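Local structure of PTS-dependent dihydroxyacetone kinase operon regulatory protein (Escherichia coli, 4LRZ) at residues F227-A230 / Q231-R234; R237-A240 / T241-Q244; Q244-A247 / I248-L252. The protein activates transcription of the dhaKLM operon from a sigma-70 promoter and represses its own gene, the present chain being its N-terminal part, the probable sensor region. All blocks are in the same frame, centred on the assembly; numbering follows the deposited sequence.

Interaction 1: residues F227-A230 / Q231-R234; sequences FINA and QAAR
I228 and A232 meet where a PAS-fold strand gives way to a helix: the chain leaves strand 225-228, passes N229 at the N-cap position and enters helix 230-235, an instance of how a capping residue couples strand to helix. The I228 side chain reaches forward alongside the new helix because it is fully stretched, CG1 lying opposite the backbone N (chi1 -176°) and CD1 continuing that line. Its CG1 rests 3.7 Å from A232 CB, and CD1 lies 3.9 Å from A233 CB, so one aliphatic branch touches two successive alanines.

The polar side chains meet differently. Those of N229 and Q231 run at about a right angle to each other, yet their terminal amides are stacked, with planes 30° apart. Q231 achieves this by bending at chi2, which folds its amide back over N229, and its NE2 makes a weak hydrogen bond to M212 O.

The backbone opens the helix in the usual way: A233 N donates to N229 O at 3.2 Å, and A232 N adds a weak bond to the same oxygen. One turn on, the R234 chain, extended from CG to NE, runs back beside the helix start, Q231 CA sitting 3.6 Å above the centre of the guanidinium plane, while R234 N donates to A230 O at 3.1 Å.

Interaction 2: residues R237-A240 / T241-Q244; sequences RLDA and TASQ
D239 turns its carboxylate onto T241 and A242, and its path from CB outward illustrates how an aspartate can organise a tight turn. CB lies 4.2 Å from the S243 hydroxyl oxygen OG. With CG opposite the backbone N (chi1 177°), the side chain swings over the following peptides, and CG comes within 3.4 Å of A242 N. At the tip, OD1 accepts T241 N at 3.2 Å in an almost straight bond (174°), although the donor stands well above the carboxylate plane; linking residue i to the N-H of i+2, this is an Asx turn. The place of OD2 is less sure, and a weak bond to it from A242 N is doubtful.

The backbone of D239 is held as well: S243 OG donates to D239 O at 2.7 Å, in the carbonyl plane and on a lone pair. Q244, bent at chi2, closes the turn with a weak bond from NE2 to A240 O at 3.1 Å.

T241 and A242 pack against a chain of another protein. Within the PAS fold, the turn lies in the loop between helices 230-235 and 256-264, where S243 and Q244 touch L225 and Q244 also touches I228 of strand 225-228.

Interaction 3: residues Q244-A247 / I248-L252; sequences QGRA and ITELL
R246 and E250 form the ionic part of this contact, a salt bridge from R246 NH1 to E250 OE1 at 3.2 Å. The two side chains cross at about a right angle, and the guanidinium and carboxylate planes are 47° apart, so the contact is made by one nitrogen and one oxygen and is not a coplanar bidentate pair. Bends at chi2 and chi3 bring the arginine tip round to the acid, and E250 comes to meet it with CG wedged between its own backbone N and carbonyl carbon. R246 also packs against a basic side chain of another protein; E250 would probably temper the charge of R246 there.

Van der Waals contacts accompany the bridge. A247 CB lies 3.7 Å from E250 CG, so the methyl supports the stem of the glutamate. The L251 carbons rest on carbonyl oxygens: L251 CG is 3.4 Å from A247 O, and CD1 is 3.9 Å from R246 O.

Backbone bonds supply the frame. I248 O accepts from two donors, L251 N at 2.9 Å and L252 N at 3.2 Å, which winds residues 248-252 into a short helical turn. Ahead of it, G245 has a positive phi of 80°, at which a CB would collide with Q244 O; the backbones of G245 and R246 then bond to L225, and that of I248 bonds to G223.

Buried I248 faces the sheet, touching L225, I217 and W219. The arrangement is that of the PAS fold, in which the connection from strand 225-228 to strand 271-276 runs through helices and loops, including helix 256-264, that lie against the antiparallel sheet.

How the interactions relate
The three interactions follow one another along a single run of the PAS fold, from the end of strand 225-228 towards helix 256-264. Centres of interactions 1 and 2 are about 8 Å apart, and the helix passes into the loop through a probable hydrogen bond, A233 O to L238 N at 2.9 Å. Interactions 2 and 3, about 9 Å apart between centres, share Q244 and touch again where S243 O lies 3.4 Å from L251 CD1. Although the centres of interactions 1 and 3 are about 13 Å apart, they touch through Q244, the first residue of interaction 3, whose OE1 packs 3.6 Å from I228 CG2. Both loop contacts also border a chain of another protein.

Interaction 1: residues F227-A230 / Q231-R234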
loop_
_atom_site.group_PDB
_atom_site.type_symbol
_atom_site.label_atom_id
_atom_site.label_comp_id
_atom_site.label_asym_id
_atom_site.label_seq_id
_atom_site.Cartn_x
_atom_site.Cartn_y
_atom_site.Cartn_z
ATOM N N PHE F 227 -23.666 -10.707 -1.427
ATOM C CA PHE F 227 -24.513 -9.923 -2.308
ATOM C C PHE F 227 -25.798 -10.641 -2.657
ATOM O O PHE F 227 -25.855 -11.889 -2.647
ATOM C CB PHE F 227 -23.812 -9.409 -3.587
ATOM C CG PHE F 227 -22.997 -10.448 -4.360
ATOM C CD1 PHE F 227 -23.585 -11.223 -5.364
ATOM C CD2 PHE F 227 -21.604 -10.541 -4.161
ATOM C CE1 PHE F 227 -22.812 -12.145 -6.125
ATOM C CE2 PHE F 227 -20.817 -11.446 -4.873
ATOM C CZ PHE F 227 -21.416 -12.255 -5.869
ATOM N N ILE F 228 -26.816 -9.837 -2.946
ATOM C CA ILE F 228 -28.121 -10.307 -3.398
ATOM C C ILE F 228 -28.728 -9.204 -4.261
ATOM O O ILE F 228 -28.695 -8.030 -3.884
ATOM C CB ILE F 228 -29.039 -10.648 -2.183
ATOM C CG1 ILE F 228 -30.361 -11.238 -2.643
ATOM C CG2 ILE F 228 -29.300 -9.407 -1.289
ATOM C CD1 ILE F 228 -31.221 -11.763 -1.484
ATOM N N ASN F 229 -29.264 -9.549 -5.424
ATOM C CA ASN F 229 -29.852 -8.507 -6.271
ATOM C C ASN F 229 -31.349 -8.374 -6.013
ATOM O O ASN F 229 -31.910 -9.214 -5.321
ATOM C CB ASN F 229 -29.485 -8.621 -7.767
ATOM C CG ASN F 229 -30.021 -9.887 -8.458
ATOM O OD1 ASN F 229 -29.754 -10.078 -9.641
ATOM N ND2 ASN F 229 -30.685 -10.768 -7.732
ATOM N N ALA F 230 -31.972 -7.311 -6.523
ATOM C CA ALA F 230 -33.410 -7.081 -6.322
ATOM C C ALA F 230 -34.259 -8.304 -6.655
ATOM O O ALA F 230 -35.158 -8.652 -5.901
ATOM C CB ALA F 230 -33.890 -5.839 -7.124
ATOM N N GLN F 231 -33.928 -8.954 -7.769
ATOM C CA GLN F 231 -34.656 -10.095 -8.304
ATOM C C GLN F 231 -34.680 -11.277 -7.327
ATOM O O GLN F 231 -35.725 -11.917 -7.142
ATOM C CB GLN F 231 -34.049 -10.528 -9.658
ATOM C CG GLN F 231 -33.893 -9.424 -10.751
ATOM C CD GLN F 231 -32.650 -8.500 -10.593
ATOM O OE1 GLN F 231 -32.528 -7.729 -9.624
ATOM N NE2 GLN F 231 -31.744 -8.555 -11.583
ATOM N N ALA F 232 -33.536 -11.576 -6.708
ATOM C CA ALA F 232 -33.455 -12.701 -5.769
ATOM C C ALA F 232 -34.203 -12.396 -4.466
ATOM O O ALA F 232 -34.733 -13.294 -3.807
ATOM C CB ALA F 232 -32.030 -13.045 -5.471
ATOM N N ALA F 233 -34.230 -11.123 -4.106
ATOM C CA ALA F 233 -34.730 -10.712 -2.820
ATOM C C ALA F 233 -36.255 -10.679 -2.811
ATOM O O ALA F 233 -36.867 -10.904 -1.767
ATOM C CB ALA F 233 -34.163 -9.355 -2.449
ATOM N N ARG F 234 -36.871 -10.384 -3.956
ATOM C CA ARG F 234 -38.333 -10.441 -4.039
ATOM C C ARG F 234 -38.817 -11.895 -4.055
ATOM O O ARG F 234 -39.702 -12.250 -3.274
ATOM C CB ARG F 234 -38.901 -9.615 -5.205
ATOM C CG ARG F 234 -38.425 -10.027 -6.589
ATOM C CD ARG F 234 -39.297 -9.446 -7.724
ATOM N NE ARG F 234 -38.526 -9.364 -8.976
ATOM C CZ ARG F 234 -37.714 -8.351 -9.312
ATOM N NH1 ARG F 234 -37.555 -7.303 -8.503
ATOM N NH2 ARG F 234 -37.052 -8.382 -10.469
#

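Interaction 2: residues R237-A240 / T241-Q244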
loop_
_atom_site.group_PDB
_atom_site.type_symbol
_atom_site.label_atom_id
_atom_site.label_comp_id
_atom_site.label_asym_id
_atom_site.label_seq_id
_atom_site.Cartn_x
_atom_site.Cartn_y
_atom_site.Cartn_z
ATOM N N ARG F 237 -38.328 -13.759 -0.913
ATOM C CA ARG F 237 -38.786 -12.811 0.085
ATOM C C ARG F 237 -37.794 -12.559 1.248
ATOM O O ARG F 237 -38.092 -12.783 2.429
ATOM C CB ARG F 237 -40.183 -13.179 0.556
ATOM C CG ARG F 237 -41.247 -12.945 -0.522
ATOM C CD ARG F 237 -42.639 -13.189 0.001
ATOM N NE ARG F 237 -42.732 -14.472 0.702
ATOM C CZ ARG F 237 -42.886 -14.607 2.021
ATOM N NH1 ARG F 237 -42.973 -13.536 2.821
ATOM N NH2 ARG F 237 -42.953 -15.830 2.539
ATOM N N LEU F 238 -36.597 -12.110 0.876
ATOM C CA LEU F 238 -35.624 -11.624 1.840
ATOM C C LEU F 238 -35.551 -10.105 1.801
ATOM O O LEU F 238 -35.835 -9.485 0.769
ATOM C CB LEU F 238 -34.239 -12.240 1.595
ATOM C CG LEU F 238 -34.015 -13.689 2.049
ATOM C CD1 LEU F 238 -32.535 -14.105 1.847
ATOM C CD2 LEU F 238 -34.462 -13.909 3.508
ATOM N N ASP F 239 -35.198 -9.514 2.942
ATOM C CA ASP F 239 -34.985 -8.073 3.014
ATOM C C ASP F 239 -33.817 -7.643 2.140
ATOM O O ASP F 239 -32.680 -8.112 2.297
ATOM C CB ASP F 239 -34.758 -7.582 4.440
ATOM C CG ASP F 239 -34.469 -6.078 4.494
ATOM O OD1 ASP F 239 -34.623 -5.372 3.474
ATOM O OD2 ASP F 239 -34.085 -5.587 5.564
ATOM N N ALA F 240 -34.130 -6.722 1.237
ATOM C CA ALA F 240 -33.239 -6.274 0.170
ATOM C C ALA F 240 -31.920 -5.599 0.618
ATOM O O ALA F 240 -30.955 -5.615 -0.146
ATOM C CB ALA F 240 -34.030 -5.343 -0.807
ATOM N N THR F 241 -31.915 -5.011 1.829
ATOM C CA THR F 241 -30.767 -4.301 2.413
ATOM C C THR F 241 -30.260 -4.850 3.775
ATOM O O THR F 241 -29.107 -4.592 4.147
ATOM C CB THR F 241 -30.999 -2.739 2.574
ATOM O OG1 THR F 241 -31.770 -2.472 3.754
ATOM C CG2 THR F 241 -31.659 -2.100 1.331
ATOM N N ALA F 242 -31.073 -5.578 4.532
ATOM C CA ALA F 242 -30.588 -6.043 5.842
ATOM C C ALA F 242 -30.023 -7.463 5.847
ATOM O O ALA F 242 -29.499 -7.913 6.882
ATOM C CB ALA F 242 -31.637 -5.923 6.888
ATOM N N SER F 243 -30.144 -8.165 4.720
ATOM C CA SER F 243 -29.662 -9.543 4.632
ATOM C C SER F 243 -28.136 -9.600 4.514
ATOM O O SER F 243 -27.492 -10.483 5.114
ATOM C CB SER F 243 -30.274 -10.262 3.421
ATOM O OG SER F 243 -31.687 -10.287 3.471
ATOM N N GLN F 244 -27.572 -8.658 3.738
ATOM C CA GLN F 244 -26.162 -8.681 3.393
ATOM C C GLN F 244 -25.256 -8.608 4.641
ATOM O O GLN F 244 -25.531 -7.879 5.562
ATOM C CB GLN F 244 -25.832 -7.643 2.314
ATOM C CG GLN F 244 -26.779 -6.504 2.279
ATOM C CD GLN F 244 -27.917 -6.682 1.271
ATOM O OE1 GLN F 244 -27.761 -6.439 0.072
ATOM N NE2 GLN F 244 -29.061 -7.082 1.767
#

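Interaction 3: residues Q244-A247 / I248-L252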
loop_
_atom_site.group_PDB
_atom_site.type_symbol
_atom_site.label_atom_id
_atom_site.label_comp_id
_atom_site.label_asym_id
_atom_site.label_seq_id
_atom_site.Cartn_x
_atom_site.Cartn_y
_atom_site.Cartn_z
ATOM N N GLN F 244 -27.572 -8.658 3.738
ATOM C CA GLN F 244 -26.162 -8.681 3.393
ATOM C C GLN F 244 -25.256 -8.608 4.641
ATOM O O GLN F 244 -25.531 -7.879 5.562
ATOM C CB GLN F 244 -25.832 -7.643 2.314
ATOM C CG GLN F 244 -26.779 -6.504 2.279
ATOM C CD GLN F 244 -27.917 -6.682 1.271
ATOM O OE1 GLN F 244 -27.761 -6.439 0.072
ATOM N NE2 GLN F 244 -29.061 -7.082 1.767
ATOM N N GLY F 245 -24.215 -9.424 4.678
ATOM C CA GLY F 245 -23.375 -9.486 5.850
ATOM C C GLY F 245 -23.903 -10.336 7.000
ATOM O O GLY F 245 -23.261 -10.410 8.044
ATOM N N ARG F 246 -25.067 -10.963 6.843
ATOM C CA ARG F 246 -25.575 -11.897 7.867
ATOM C C ARG F 246 -25.454 -13.346 7.399
ATOM O O ARG F 246 -25.393 -13.635 6.184
ATOM C CB ARG F 246 -27.031 -11.641 8.206
ATOM C CG ARG F 246 -27.385 -10.193 8.448
ATOM C CD ARG F 246 -28.278 -10.014 9.680
ATOM N NE ARG F 246 -29.418 -10.935 9.748
ATOM C CZ ARG F 246 -29.681 -11.756 10.774
ATOM N NH1 ARG F 246 -28.881 -11.794 11.836
ATOM N NH2 ARG F 246 -30.749 -12.550 10.742
ATOM N N ALA F 247 -25.419 -14.240 8.374
ATOM C CA ALA F 247 -25.393 -15.672 8.117
ATOM C C ALA F 247 -26.554 -16.065 7.219
ATOM O O ALA F 247 -27.724 -15.729 7.473
ATOM C CB ALA F 247 -25.425 -16.457 9.423
ATOM N N ILE F 248 -26.225 -16.758 6.150
ATOM C CA ILE F 248 -27.254 -17.261 5.266
ATOM C C ILE F 248 -28.151 -18.325 5.946
ATOM O O ILE F 248 -29.332 -18.439 5.612
ATOM C CB ILE F 248 -26.668 -17.740 3.909
ATOM C CG1 ILE F 248 -27.811 -17.877 2.902
ATOM C CG2 ILE F 248 -25.872 -19.046 4.094
ATOM C CD1 ILE F 248 -27.603 -17.217 1.594
ATOM N N THR F 249 -27.601 -19.069 6.914
ATOM C CA THR F 249 -28.390 -20.089 7.615
ATOM C C THR F 249 -29.544 -19.412 8.332
ATOM O O THR F 249 -30.674 -19.903 8.284
ATOM C CB THR F 249 -27.581 -20.949 8.642
ATOM O OG1 THR F 249 -26.852 -20.095 9.537
ATOM C CG2 THR F 249 -26.637 -21.969 7.933
ATOM N N GLU F 250 -29.276 -18.275 8.977
ATOM C CA GLU F 250 -30.357 -17.528 9.621
ATOM C C GLU F 250 -31.123 -16.590 8.682
ATOM O O GLU F 250 -31.925 -15.783 9.131
ATOM C CB GLU F 250 -29.903 -16.836 10.920
ATOM C CG GLU F 250 -28.787 -15.812 10.801
ATOM C CD GLU F 250 -27.911 -15.776 12.061
ATOM O OE1 GLU F 250 -27.607 -14.660 12.543
ATOM O OE2 GLU F 250 -27.535 -16.867 12.569
ATOM N N LEU F 251 -30.907 -16.712 7.377
ATOM C CA LEU F 251 -31.711 -15.936 6.440
ATOM C C LEU F 251 -32.821 -16.758 5.817
ATOM O O LEU F 251 -33.976 -16.347 5.825
ATOM C CB LEU F 251 -30.857 -15.258 5.377
ATOM C CG LEU F 251 -30.169 -13.987 5.902
ATOM C CD1 LEU F 251 -29.124 -13.494 4.919
ATOM C CD2 LEU F 251 -31.177 -12.879 6.262
ATOM N N LEU F 252 -32.474 -17.925 5.294
ATOM C CA LEU F 252 -33.473 -18.816 4.719
ATOM C C LEU F 252 -33.083 -20.274 4.910
ATOM O O LEU F 252 -31.907 -20.580 5.136
ATOM C CB LEU F 252 -33.727 -18.486 3.237
ATOM C CG LEU F 252 -32.843 -19.023 2.115
ATOM C CD1 LEU F 252 -33.251 -18.335 0.845
ATOM C CD2 LEU F 252 -31.365 -18.777 2.382
#